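Local coordinates for P43 (Trichuris muris, PDB 6QIX), which is the major secreted protein of a whipworm parasite, tethers to matrix and inhibits interleukin-13 function, at residues D136-V141 with C362-E367; L201-K206 with Q327-N332; C241-F246 with H345-N350; G278-L283 with T354-K359. All coordinates share one frame; numbering follows the deposited sequence.

Interaction 1 of 4, residues D136-V141 with C362-E367; sequences DTPSYV and CKRVHE. With ACT (acetate ion), chain G.
Arg364 meets Pro138 and Val141 where a C-terminal loop lies against the N-terminal end of helix 139-151, for which Pro138 occupies the N-cap position. The contact is made almost wholly by the guanidinium group, described here in one of its two modelled conformers. Val141 CG2 sits over one face of that group, 3.8 Å from Arg364 NH2 and displaced toward the rim. His366 CE1 lies over the opposite face, a partner from the same loop, so the flat group is sandwiched. Pro138 comes in obliquely, its CG and CD both at van der Waals distance from Arg364 NH1.

An acetate, probably from the crystallisation liquor, occupies the edge of the guanidinium and pairs with it side by side, and Asn88 ND2 also donates to this ion. A bend at chi3 (79°) turns the arginine head to present NE and NH2 to the acetate. Farther out, Glu367 OE1 accepts a bond from the backbone N of Arg364, while its OE2 makes a salt bridge to Arg134; the loop is also tied down by the Cys131-Cys362 disulfide. In the acetate fork, Arg364 NE reaches OXT at 2.8 Å and NH2 reaches O at 2.6 Å, both nearly straight.

Interaction 2 of 4, residues L201-K206 with Q327-N332; sequences LWFPLK and QLPYSN. With P6G (hexaethylene glycol), chain E.
Phe203 and Leu205 reach across to Pro329 and Leu328, an instance of two apolar pairs closing a gap that backbone bonds do not span. With CG anti to its own carbonyl carbon (chi1 -59°), Phe203 sends its ring from CB toward the 327-332 segment. Along the ring, CG and CD1 lie beneath a bound hexaethylene glycol, probably from the crystallisation liquor, whose O4 stands 3.8 Å above the Phe203 plane, toward the rim. On the other branch, CD2 and CE2 touch C8 of the same chain, and CD2 also sits over a face of the Trp202 indole, whose NE1 is held by Pro238 O. The ring ends at CZ, which meets Pro329 CG at 3.6 Å, the proline approaching obliquely. The second pair is methyl to methyl: Leu205 CD1 touches Leu328 CD2 at 3.6 Å, the two side chains running at about a right angle.

The glycol spans both segments. Its O1 accepts from Leu205 N at 3.2 Å, in the first turn of helix 205-216, and O19 donates to Ser331 O at 3.2 Å. At the O19 end, C18 and O19 lie over the Tyr330 ring, with O19 3.7 Å above its centre. A cis peptide before Pro204 turns the chain just ahead of the helix.

Such molecules often mark pockets, though no natural ligand is implied; this one is laid along a partly buried apolar contact between the start of helix 205-216 and the loop that leads from helix 315-325 into strand 331-336.

Interaction 3 of 4, residues C241-F246 with H345-N350; sequences CGFCSF and HPYEPN
A type I' beta turn runs from Cys241 to Cys244, closed by the bond from Cys244 N to Cys241 O (3.0 Å), and its two central residues, Gly242 and Phe243, both have positive phi, which sets the side chain of Phe243 against Tyr347 on strand 347-349. The two rings form a face-to-face stack, with planes only 6° apart and centroids separated by 3.7 Å. The overlap is slightly displaced: Phe243 CG lies over the centre of the Tyr347 ring, whereas Tyr347 CZ stands above the rim of the phenylalanine. The displacement brings Phe243 CB into the contact too, 3.4 Å from Tyr347 CD2, and carries Tyr347 OH over the rim of the phenylalanine near CE1. Matching first torsions, -61° for Phe243 and -62° for Tyr347, put each CG beside its own backbone N.

Beside the stack, on the backbone side, one water links the two segments, donating to Phe243 O at 2.6 Å and to His345 O at 2.7 Å, so two carbonyls that cannot bond each other share one donor molecule. Disulfides Cys241-Cys281 and Cys244-Cys344 anchor both ends of the turn, and Cys356 packs against Phe243.

The attraction is probably mainly dispersion between near-parallel faces, with little directional polarity, so the orientation of the pair probably owes much to the disulfide-held turn and to strand 347-349.

Interaction 4 of 4, residues G278-L283 with T354-K359; sequences GDICTL and TACVVK
Ile280 packs on the flat peptide unit joining Thr354 to Ala355, and both its branches lie over the same face. CG2 stands about 3.6 Å above that plane, close over the Thr354 carbonyl, and comes 3.6 Å from Thr354 O; CD1 is poised over Ala355 N and also reaches Ala355 O at 3.7 Å. At the edges the unit is held by polar partners: a water donates to Thr354 O from slightly above the plane, on the isoleucine side, and Asn350 OD1 takes a weak bond from Ala355 N. This is a simple case of a branched side chain resting on one face of a peptide, and it follows from the torsion, since chi1 of -166° puts CG1 opposite the backbone N of Ile280 and CG2 between that N and the carbonyl carbon, from where it reaches Thr354 O.

On the strand side, Cys356 SG touches the base of the isoleucine, 3.8 Å from Ile280 CA and 4.0 Å from Ile280 CB. That sulfur is bonded to Cys343, in strand 339-344, so the disulfide itself walls the isoleucine, with Pro349 and Lys341 also against it.

Two waters do the polar work between backbones. One receives from Ile280 N (3.0 Å) and donates to Thr354 O (2.9 Å), and the other receives from Cys356 N and donates to Gly278 O.

The whole joins two small sheets near the surface: the edge strand 281-284 of a three-stranded antiparallel sheet meets the beta hairpin 347-349/356-358, with the Cys343-Cys356 disulfide at the junction, as in small disulfide-rich folds.

Interactions 1, 2 and 3 are partly buried, whereas interaction 4 is a surface contact. Interactions 3 and 4 are neighbours, their centres about 6 Å apart, and both hold the hairpin of strands 347-349 and 356-358; the disulfide Cys241-Cys281 joins them directly. One presses aromatic faces together, the other combines aliphatic branches with bridging waters. Interaction 2, purely apolar apart from its glycol, is tied to interaction 3 by backbone bonding between Leu201 and Phe246 and by Leu201 O with Ser245 OG. Interaction 1 differs in its chemistry, a sandwiched charged group paired with an anion; it closes the long loop enclosing the others, touching interaction 3 through Cys362 and Pro346 and interaction 4 through Lys363 and Val358.

Interaction 1 of 4, residues D136-V141 with C362-E367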
# COMPACT_ATOMS: atom_id res chain seq x y z
N ASP A 136 -6.97 -4.54 -15.52
CA ASP A 136 -7.68 -3.69 -16.45
C ASP A 136 -7.61 -2.21 -16.06
O ASP A 136 -8.31 -1.40 -16.66
CB ASP A 136 -9.15 -4.16 -16.60
CG ASP A 136 -9.92 -4.26 -15.28
OD1 ASP A 136 -9.29 -4.15 -14.22
OD2 ASP A 136 -11.18 -4.45 -15.30
N THR A 137 -6.76 -1.84 -15.12
CA THR A 137 -6.58 -0.43 -14.85
C THR A 137 -5.73 0.19 -15.94
O THR A 137 -4.60 -0.26 -16.16
CB THR A 137 -5.85 -0.20 -13.51
OG1 THR A 137 -6.58 -0.80 -12.44
CG2 THR A 137 -5.75 1.31 -13.29
N PRO A 138 -6.22 1.21 -16.66
CA PRO A 138 -5.39 1.82 -17.71
C PRO A 138 -4.16 2.47 -17.10
O PRO A 138 -4.23 3.09 -16.03
CB PRO A 138 -6.31 2.87 -18.35
CG PRO A 138 -7.73 2.47 -17.91
CD PRO A 138 -7.53 1.87 -16.53
N SER A 139 -3.03 2.33 -17.79
CA SER A 139 -1.78 2.86 -17.29
C SER A 139 -1.90 4.34 -16.92
O SER A 139 -1.41 4.77 -15.88
CB SER A 139 -0.68 2.64 -18.34
OG SER A 139 0.56 3.16 -17.86
N TYR A 140 -2.58 5.14 -17.75
CA TYR A 140 -2.65 6.58 -17.46
C TYR A 140 -3.46 6.86 -16.19
O TYR A 140 -3.17 7.85 -15.48
CB TYR A 140 -3.21 7.33 -18.69
CG TYR A 140 -4.71 7.33 -18.84
CD1 TYR A 140 -5.47 8.36 -18.33
CD2 TYR A 140 -5.37 6.28 -19.49
CE1 TYR A 140 -6.84 8.37 -18.45
CE2 TYR A 140 -6.75 6.28 -19.62
CZ TYR A 140 -7.48 7.34 -19.10
OH TYR A 140 -8.86 7.38 -19.22
N VAL A 141 -4.42 5.99 -15.86
CA VAL A 141 -5.18 6.11 -14.61
C VAL A 141 -4.30 5.76 -13.42
O VAL A 141 -4.24 6.49 -12.40
CB VAL A 141 -6.41 5.18 -14.68
CG1 VAL A 141 -7.14 5.15 -13.36
CG2 VAL A 141 -7.34 5.63 -15.82
N CYS A 362 -12.83 0.44 -4.00
CA CYS A 362 -11.78 0.49 -5.01
C CYS A 362 -12.30 0.79 -6.41
O CYS A 362 -11.49 1.03 -7.30
CB CYS A 362 -11.01 -0.84 -5.12
SG CYS A 362 -9.81 -1.08 -3.82
N LYS A 363 -13.60 0.74 -6.62
CA LYS A 363 -14.15 0.87 -7.96
C LYS A 363 -13.80 2.22 -8.56
O LYS A 363 -13.74 3.24 -7.86
CB LYS A 363 -15.67 0.69 -7.92
CG LYS A 363 -16.09 -0.79 -7.92
CD LYS A 363 -17.59 -0.98 -7.78
CE LYS A 363 -17.91 -2.46 -7.72
NZ LYS A 363 -19.34 -2.71 -7.45
N ARG A 364 -13.55 2.23 -9.87
CA ARG A 364 -13.42 3.48 -10.59
C ARG A 364 -14.69 4.30 -10.42
O ARG A 364 -15.77 3.76 -10.21
CB ARG A 364 -13.12 3.23 -12.08
CG ARG A 364 -11.66 2.91 -12.34
CD ARG A 364 -11.39 2.59 -13.78
NE ARG A 364 -11.31 3.80 -14.59
CZ ARG A 364 -11.10 3.81 -15.90
NH1 ARG A 364 -10.94 2.68 -16.56
NH2 ARG A 364 -11.05 4.97 -16.55
N VAL A 365 -14.54 5.63 -10.49
CA VAL A 365 -15.68 6.50 -10.19
C VAL A 365 -16.89 6.12 -11.03
O VAL A 365 -18.01 6.05 -10.52
CB VAL A 365 -15.29 7.98 -10.38
CG1 VAL A 365 -14.17 8.38 -9.41
CG2 VAL A 365 -14.88 8.22 -11.84
N HIS A 366 -16.68 5.80 -12.31
CA HIS A 366 -17.81 5.46 -13.18
C HIS A 366 -18.41 4.09 -12.88
O HIS A 366 -19.56 3.84 -13.25
CB HIS A 366 -17.39 5.52 -14.66
CG HIS A 366 -16.65 4.30 -15.13
ND1 HIS A 366 -15.27 4.23 -15.14
CD2 HIS A 366 -17.09 3.11 -15.60
CE1 HIS A 366 -14.89 3.05 -15.59
NE2 HIS A 366 -15.98 2.35 -15.88
N GLU A 367 -17.66 3.19 -12.23
CA GLU A 367 -18.21 1.90 -11.85
C GLU A 367 -19.05 1.98 -10.58
O GLU A 367 -19.84 1.07 -10.32
CB GLU A 367 -17.08 0.88 -11.65
CG GLU A 367 -16.28 0.50 -12.90
CD GLU A 367 -15.01 -0.28 -12.57
OE1 GLU A 367 -14.43 -0.10 -11.45
OE2 GLU A 367 -14.57 -1.07 -13.46
C ACT G . -10.94 7.18 -14.07
O ACT G . -11.00 7.24 -15.33
OXT ACT G . -11.33 6.26 -13.31
CH3 ACT G . -10.25 8.35 -13.35

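Interaction 2 of 4, residues L201-K206 with Q327-N332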
# COMPACT_ATOMS: atom_id res chain seq x y z
N LEU A 201 3.59 -13.96 -11.35
CA LEU A 201 4.26 -14.71 -10.30
C LEU A 201 3.25 -15.51 -9.48
O LEU A 201 2.09 -15.14 -9.36
CB LEU A 201 5.02 -13.79 -9.36
CG LEU A 201 6.00 -12.81 -10.08
CD1 LEU A 201 6.72 -11.97 -9.06
CD2 LEU A 201 6.98 -13.59 -10.93
N TRP A 202 3.72 -16.62 -8.93
CA TRP A 202 2.80 -17.49 -8.20
C TRP A 202 3.53 -18.21 -7.06
O TRP A 202 4.75 -18.36 -7.06
CB TRP A 202 2.20 -18.52 -9.15
CG TRP A 202 1.01 -19.29 -8.68
CD1 TRP A 202 0.86 -20.64 -8.70
CD2 TRP A 202 -0.18 -18.76 -8.10
NE1 TRP A 202 -0.38 -20.99 -8.22
CE2 TRP A 202 -1.02 -19.86 -7.79
CE3 TRP A 202 -0.62 -17.47 -7.79
CZ2 TRP A 202 -2.28 -19.71 -7.19
CZ3 TRP A 202 -1.87 -17.31 -7.20
CH2 TRP A 202 -2.70 -18.44 -6.92
N PHE A 203 2.74 -18.68 -6.11
CA PHE A 203 3.23 -19.48 -5.01
C PHE A 203 3.88 -20.77 -5.51
O PHE A 203 3.59 -21.24 -6.61
CB PHE A 203 2.06 -19.83 -4.08
CG PHE A 203 1.38 -18.62 -3.51
CD1 PHE A 203 1.93 -17.94 -2.44
CD2 PHE A 203 0.21 -18.15 -4.06
CE1 PHE A 203 1.30 -16.80 -1.90
CE2 PHE A 203 -0.43 -17.03 -3.51
CZ PHE A 203 0.15 -16.33 -2.48
N PRO A 204 4.73 -21.38 -4.70
CA PRO A 204 5.08 -21.02 -3.31
C PRO A 204 5.80 -19.68 -3.12
O PRO A 204 6.39 -19.10 -4.05
CB PRO A 204 6.00 -22.18 -2.86
CG PRO A 204 6.50 -22.77 -4.11
CD PRO A 204 5.42 -22.60 -5.13
N LEU A 205 5.74 -19.18 -1.89
CA LEU A 205 6.36 -17.89 -1.59
C LEU A 205 7.84 -17.86 -1.96
O LEU A 205 8.34 -16.83 -2.46
CB LEU A 205 6.18 -17.58 -0.11
CG LEU A 205 6.75 -16.28 0.42
CD1 LEU A 205 6.05 -15.09 -0.23
CD2 LEU A 205 6.57 -16.30 1.95
N LYS A 206 8.57 -18.96 -1.74
CA LYS A 206 9.99 -18.96 -2.10
C LYS A 206 10.20 -18.71 -3.60
O LYS A 206 11.23 -18.11 -3.99
CB LYS A 206 10.66 -20.26 -1.65
CG LYS A 206 10.10 -21.51 -2.22
CD LYS A 206 10.89 -22.74 -1.75
CE LYS A 206 10.19 -24.04 -2.12
NZ LYS A 206 9.97 -24.14 -3.57
N GLN A 327 2.92 -5.93 -1.01
CA GLN A 327 2.54 -6.35 -2.35
C GLN A 327 2.21 -7.82 -2.42
O GLN A 327 1.72 -8.29 -3.46
CB GLN A 327 3.66 -6.06 -3.36
CG GLN A 327 4.18 -4.67 -3.32
CD GLN A 327 3.13 -3.63 -3.40
OE1 GLN A 327 2.20 -3.71 -4.22
NE2 GLN A 327 3.29 -2.59 -2.58
N LEU A 328 2.44 -8.58 -1.35
CA LEU A 328 2.05 -9.99 -1.38
C LEU A 328 0.54 -10.13 -1.56
O LEU A 328 -0.23 -9.28 -1.09
CB LEU A 328 2.48 -10.71 -0.12
CG LEU A 328 3.99 -10.98 -0.10
CD1 LEU A 328 4.37 -11.54 1.27
CD2 LEU A 328 4.43 -11.98 -1.19
N PRO A 329 0.09 -11.20 -2.17
CA PRO A 329 -1.36 -11.43 -2.30
C PRO A 329 -2.04 -11.53 -0.94
O PRO A 329 -1.57 -12.22 -0.06
CB PRO A 329 -1.44 -12.76 -3.06
CG PRO A 329 -0.08 -12.92 -3.75
CD PRO A 329 0.90 -12.26 -2.80
N TYR A 330 -3.18 -10.85 -0.81
CA TYR A 330 -3.98 -10.82 0.41
C TYR A 330 -5.37 -11.33 0.07
O TYR A 330 -6.11 -10.69 -0.68
CB TYR A 330 -4.03 -9.39 0.96
CG TYR A 330 -4.92 -9.17 2.18
CD1 TYR A 330 -4.35 -8.84 3.40
CD2 TYR A 330 -6.31 -9.23 2.11
CE1 TYR A 330 -5.13 -8.62 4.51
CE2 TYR A 330 -7.10 -9.01 3.23
CZ TYR A 330 -6.50 -8.70 4.42
OH TYR A 330 -7.24 -8.45 5.57
N SER A 331 -5.75 -12.45 0.65
CA SER A 331 -6.97 -13.13 0.25
C SER A 331 -8.15 -12.80 1.18
O SER A 331 -8.00 -12.54 2.39
CB SER A 331 -6.75 -14.65 0.25
OG SER A 331 -6.34 -15.03 1.53
N ASN A 332 -9.34 -12.86 0.60
CA ASN A 332 -10.59 -12.96 1.33
C ASN A 332 -11.30 -14.19 0.79
O ASN A 332 -11.34 -14.39 -0.44
CB ASN A 332 -11.46 -11.74 1.13
CG ASN A 332 -10.65 -10.45 1.09
OD1 ASN A 332 -10.45 -9.81 2.12
ND2 ASN A 332 -10.17 -10.08 -0.13
O1 P6G E . 3.75 -20.72 0.10
C2 P6G E . 2.44 -20.25 0.41
C3 P6G E . 1.28 -21.13 -0.13
O4 P6G E . 0.08 -20.40 -0.19
C5 P6G E . -1.13 -21.13 -0.13
C6 P6G E . -1.80 -21.23 -1.51
O7 P6G E . -2.84 -20.29 -1.69
C8 P6G E . -3.11 -19.97 -3.04
C9 P6G E . -4.43 -19.21 -3.17
O10 P6G E . -4.33 -17.86 -2.80
C11 P6G E . -4.57 -17.52 -1.46
C12 P6G E . -3.67 -16.34 -1.07
O13 P6G E . -3.09 -16.55 0.21
C14 P6G E . -2.11 -15.63 0.57
C15 P6G E . -2.30 -15.24 2.03
O16 P6G E . -3.01 -14.02 2.10
C17 P6G E . -3.79 -13.90 3.26
C18 P6G E . -4.33 -12.48 3.47
O19 P6G E . -5.47 -12.51 4.30

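Interaction 3 of 4, residues C241-F246 with H345-N350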
# COMPACT_ATOMS: atom_id res chain seq x y z
N CYS A 241 -5.02 -18.12 -9.86
CA CYS A 241 -6.44 -17.86 -9.76
C CYS A 241 -6.69 -16.66 -8.86
O CYS A 241 -5.80 -16.19 -8.15
CB CYS A 241 -7.18 -19.08 -9.18
SG CYS A 241 -6.46 -19.57 -7.56
N GLY A 242 -7.95 -16.17 -8.90
CA GLY A 242 -8.45 -15.25 -7.89
C GLY A 242 -7.97 -13.81 -7.98
O GLY A 242 -8.13 -13.04 -7.00
N PHE A 243 -7.38 -13.42 -9.13
CA PHE A 243 -6.58 -12.21 -9.23
C PHE A 243 -5.46 -12.18 -8.18
O PHE A 243 -4.98 -11.10 -7.79
CB PHE A 243 -7.47 -10.96 -9.13
CG PHE A 243 -8.50 -10.85 -10.24
CD1 PHE A 243 -8.20 -10.25 -11.44
CD2 PHE A 243 -9.77 -11.38 -10.08
CE1 PHE A 243 -9.13 -10.19 -12.46
CE2 PHE A 243 -10.72 -11.28 -11.11
CZ PHE A 243 -10.38 -10.68 -12.29
N CYS A 244 -5.00 -13.35 -7.73
CA CYS A 244 -3.94 -13.50 -6.74
C CYS A 244 -2.54 -13.52 -7.37
O CYS A 244 -1.57 -13.03 -6.75
CB CYS A 244 -4.19 -14.79 -5.91
SG CYS A 244 -5.66 -14.66 -4.87
N SER A 245 -2.42 -14.06 -8.58
CA SER A 245 -1.17 -13.95 -9.34
C SER A 245 -0.95 -12.51 -9.78
O SER A 245 -1.89 -11.76 -10.02
CB SER A 245 -1.21 -14.89 -10.55
OG SER A 245 0.04 -14.94 -11.20
N PHE A 246 0.32 -12.10 -9.86
CA PHE A 246 0.63 -10.69 -10.08
C PHE A 246 1.99 -10.55 -10.72
O PHE A 246 2.86 -11.42 -10.57
CB PHE A 246 0.61 -9.86 -8.77
CG PHE A 246 1.64 -10.30 -7.77
CD1 PHE A 246 2.79 -9.58 -7.61
CD2 PHE A 246 1.47 -11.44 -7.02
CE1 PHE A 246 3.75 -9.97 -6.70
CE2 PHE A 246 2.43 -11.83 -6.12
CZ PHE A 246 3.61 -11.08 -5.99
N HIS A 345 -7.14 -9.08 -2.81
CA HIS A 345 -7.27 -7.64 -2.86
C HIS A 345 -6.64 -7.12 -4.15
O HIS A 345 -5.49 -7.48 -4.46
CB HIS A 345 -6.57 -7.05 -1.63
CG HIS A 345 -6.73 -5.58 -1.49
ND1 HIS A 345 -7.89 -5.01 -1.02
CD2 HIS A 345 -5.92 -4.55 -1.84
CE1 HIS A 345 -7.77 -3.70 -1.01
NE2 HIS A 345 -6.58 -3.39 -1.51
N PRO A 346 -7.30 -6.20 -4.88
CA PRO A 346 -8.51 -5.44 -4.49
C PRO A 346 -9.85 -6.11 -4.86
O PRO A 346 -10.89 -5.46 -4.91
CB PRO A 346 -8.36 -4.14 -5.27
CG PRO A 346 -7.66 -4.57 -6.53
CD PRO A 346 -6.66 -5.65 -6.07
N TYR A 347 -9.81 -7.42 -5.09
CA TYR A 347 -11.01 -8.20 -5.36
C TYR A 347 -11.47 -8.96 -4.12
O TYR A 347 -10.71 -9.18 -3.19
CB TYR A 347 -10.74 -9.18 -6.51
CG TYR A 347 -10.38 -8.52 -7.83
CD1 TYR A 347 -11.36 -8.31 -8.81
CD2 TYR A 347 -9.07 -8.10 -8.10
CE1 TYR A 347 -11.04 -7.73 -10.03
CE2 TYR A 347 -8.76 -7.51 -9.30
CZ TYR A 347 -9.74 -7.31 -10.25
OH TYR A 347 -9.41 -6.70 -11.45
N GLU A 348 -12.74 -9.36 -4.12
CA GLU A 348 -13.31 -10.18 -3.06
C GLU A 348 -14.33 -11.14 -3.69
O GLU A 348 -14.85 -10.87 -4.77
CB GLU A 348 -13.98 -9.31 -2.00
CG GLU A 348 -15.18 -8.50 -2.56
CD GLU A 348 -15.83 -7.49 -1.58
OE1 GLU A 348 -15.48 -7.42 -0.38
OE2 GLU A 348 -16.70 -6.74 -2.04
N PRO A 349 -14.65 -12.23 -3.02
CA PRO A 349 -15.69 -13.11 -3.59
C PRO A 349 -17.02 -12.37 -3.67
O PRO A 349 -17.36 -11.58 -2.79
CB PRO A 349 -15.75 -14.30 -2.63
CG PRO A 349 -14.43 -14.28 -1.88
CD PRO A 349 -14.04 -12.80 -1.79
N ASN A 350 -17.77 -12.66 -4.74
CA ASN A 350 -19.17 -12.24 -4.82
C ASN A 350 -20.01 -13.05 -3.80
O ASN A 350 -19.50 -13.89 -3.06
CB ASN A 350 -19.67 -12.39 -6.27
CG ASN A 350 -19.83 -13.82 -6.71
OD1 ASN A 350 -19.53 -14.76 -5.97
ND2 ASN A 350 -20.28 -14.00 -7.96
O HOH W 1 -4.46 -8.88 -6.59

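Interaction 4 of 4, residues G278-L283 with T354-K359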
# COMPACT_ATOMS: atom_id res chain seq x y z
N GLY A 278 -8.23 -15.16 -13.53
CA GLY A 278 -9.37 -14.37 -13.10
C GLY A 278 -10.53 -15.15 -12.54
O GLY A 278 -11.52 -14.54 -12.14
N ASP A 279 -10.44 -16.47 -12.51
CA ASP A 279 -11.46 -17.31 -11.91
C ASP A 279 -11.27 -17.38 -10.40
O ASP A 279 -10.15 -17.33 -9.89
CB ASP A 279 -11.36 -18.73 -12.42
CG ASP A 279 -11.60 -18.85 -13.90
OD1 ASP A 279 -12.25 -17.93 -14.47
OD2 ASP A 279 -11.18 -19.90 -14.47
N ILE A 280 -12.37 -17.57 -9.66
CA ILE A 280 -12.22 -17.66 -8.22
C ILE A 280 -11.38 -18.89 -7.86
O ILE A 280 -11.40 -19.93 -8.54
CB ILE A 280 -13.61 -17.69 -7.56
CG1 ILE A 280 -13.53 -17.44 -6.06
CG2 ILE A 280 -14.39 -18.98 -7.95
CD1 ILE A 280 -14.83 -16.88 -5.49
N CYS A 281 -10.59 -18.75 -6.79
CA CYS A 281 -9.77 -19.86 -6.29
C CYS A 281 -10.64 -20.80 -5.49
O CYS A 281 -11.44 -20.35 -4.66
CB CYS A 281 -8.64 -19.38 -5.36
SG CYS A 281 -7.38 -18.34 -6.17
N THR A 282 -10.45 -22.12 -5.69
CA THR A 282 -11.07 -23.15 -4.83
C THR A 282 -10.00 -23.87 -4.03
O THR A 282 -9.16 -24.56 -4.60
CB THR A 282 -11.90 -24.13 -5.66
OG1 THR A 282 -12.85 -23.37 -6.42
CG2 THR A 282 -12.59 -25.16 -4.77
N LEU A 283 -10.03 -23.71 -2.69
CA LEU A 283 -9.10 -24.35 -1.76
C LEU A 283 -9.84 -25.25 -0.77
O LEU A 283 -10.98 -24.98 -0.40
CB LEU A 283 -8.35 -23.31 -0.94
CG LEU A 283 -7.66 -22.19 -1.72
CD1 LEU A 283 -7.05 -21.20 -0.77
CD2 LEU A 283 -6.62 -22.74 -2.66
N THR A 354 -18.96 -17.54 -6.38
CA THR A 354 -18.76 -18.11 -7.71
C THR A 354 -17.82 -17.29 -8.58
O THR A 354 -17.34 -17.80 -9.61
CB THR A 354 -20.09 -18.24 -8.46
OG1 THR A 354 -20.72 -16.96 -8.55
CG2 THR A 354 -21.01 -19.26 -7.76
N ALA A 355 -17.53 -16.05 -8.18
CA ALA A 355 -16.71 -15.17 -9.00
C ALA A 355 -16.09 -14.08 -8.13
O ALA A 355 -16.49 -13.88 -6.98
CB ALA A 355 -17.50 -14.51 -10.14
N CYS A 356 -15.12 -13.39 -8.70
CA CYS A 356 -14.40 -12.32 -8.02
C CYS A 356 -14.86 -10.97 -8.54
O CYS A 356 -14.99 -10.75 -9.76
CB CYS A 356 -12.89 -12.45 -8.23
SG CYS A 356 -12.15 -13.94 -7.48
N VAL A 357 -15.09 -10.04 -7.60
CA VAL A 357 -15.59 -8.71 -7.91
C VAL A 357 -14.74 -7.68 -7.19
O VAL A 357 -14.12 -7.98 -6.16
CB VAL A 357 -17.07 -8.53 -7.51
CG1 VAL A 357 -17.93 -9.47 -8.25
CG2 VAL A 357 -17.27 -8.73 -6.01
N VAL A 358 -14.68 -6.46 -7.75
CA VAL A 358 -13.84 -5.41 -7.16
C VAL A 358 -14.51 -4.92 -5.90
O VAL A 358 -15.74 -4.75 -5.85
CB VAL A 358 -13.61 -4.26 -8.15
CG1 VAL A 358 -12.78 -3.15 -7.50
CG2 VAL A 358 -12.92 -4.78 -9.39
N LYS A 359 -13.72 -4.74 -4.84
CA LYS A 359 -14.24 -4.15 -3.62
C LYS A 359 -14.82 -2.75 -3.88
O LYS A 359 -14.30 -1.98 -4.69
CB LYS A 359 -13.14 -4.08 -2.58
CG LYS A 359 -12.74 -5.43 -1.98
CD LYS A 359 -11.66 -5.22 -0.88
CE LYS A 359 -11.01 -6.56 -0.48
NZ LYS A 359 -9.83 -6.34 0.48
O HOH W 2 -13.96 -14.28 -11.25
O HOH W 3 -14.93 -17.63 -11.14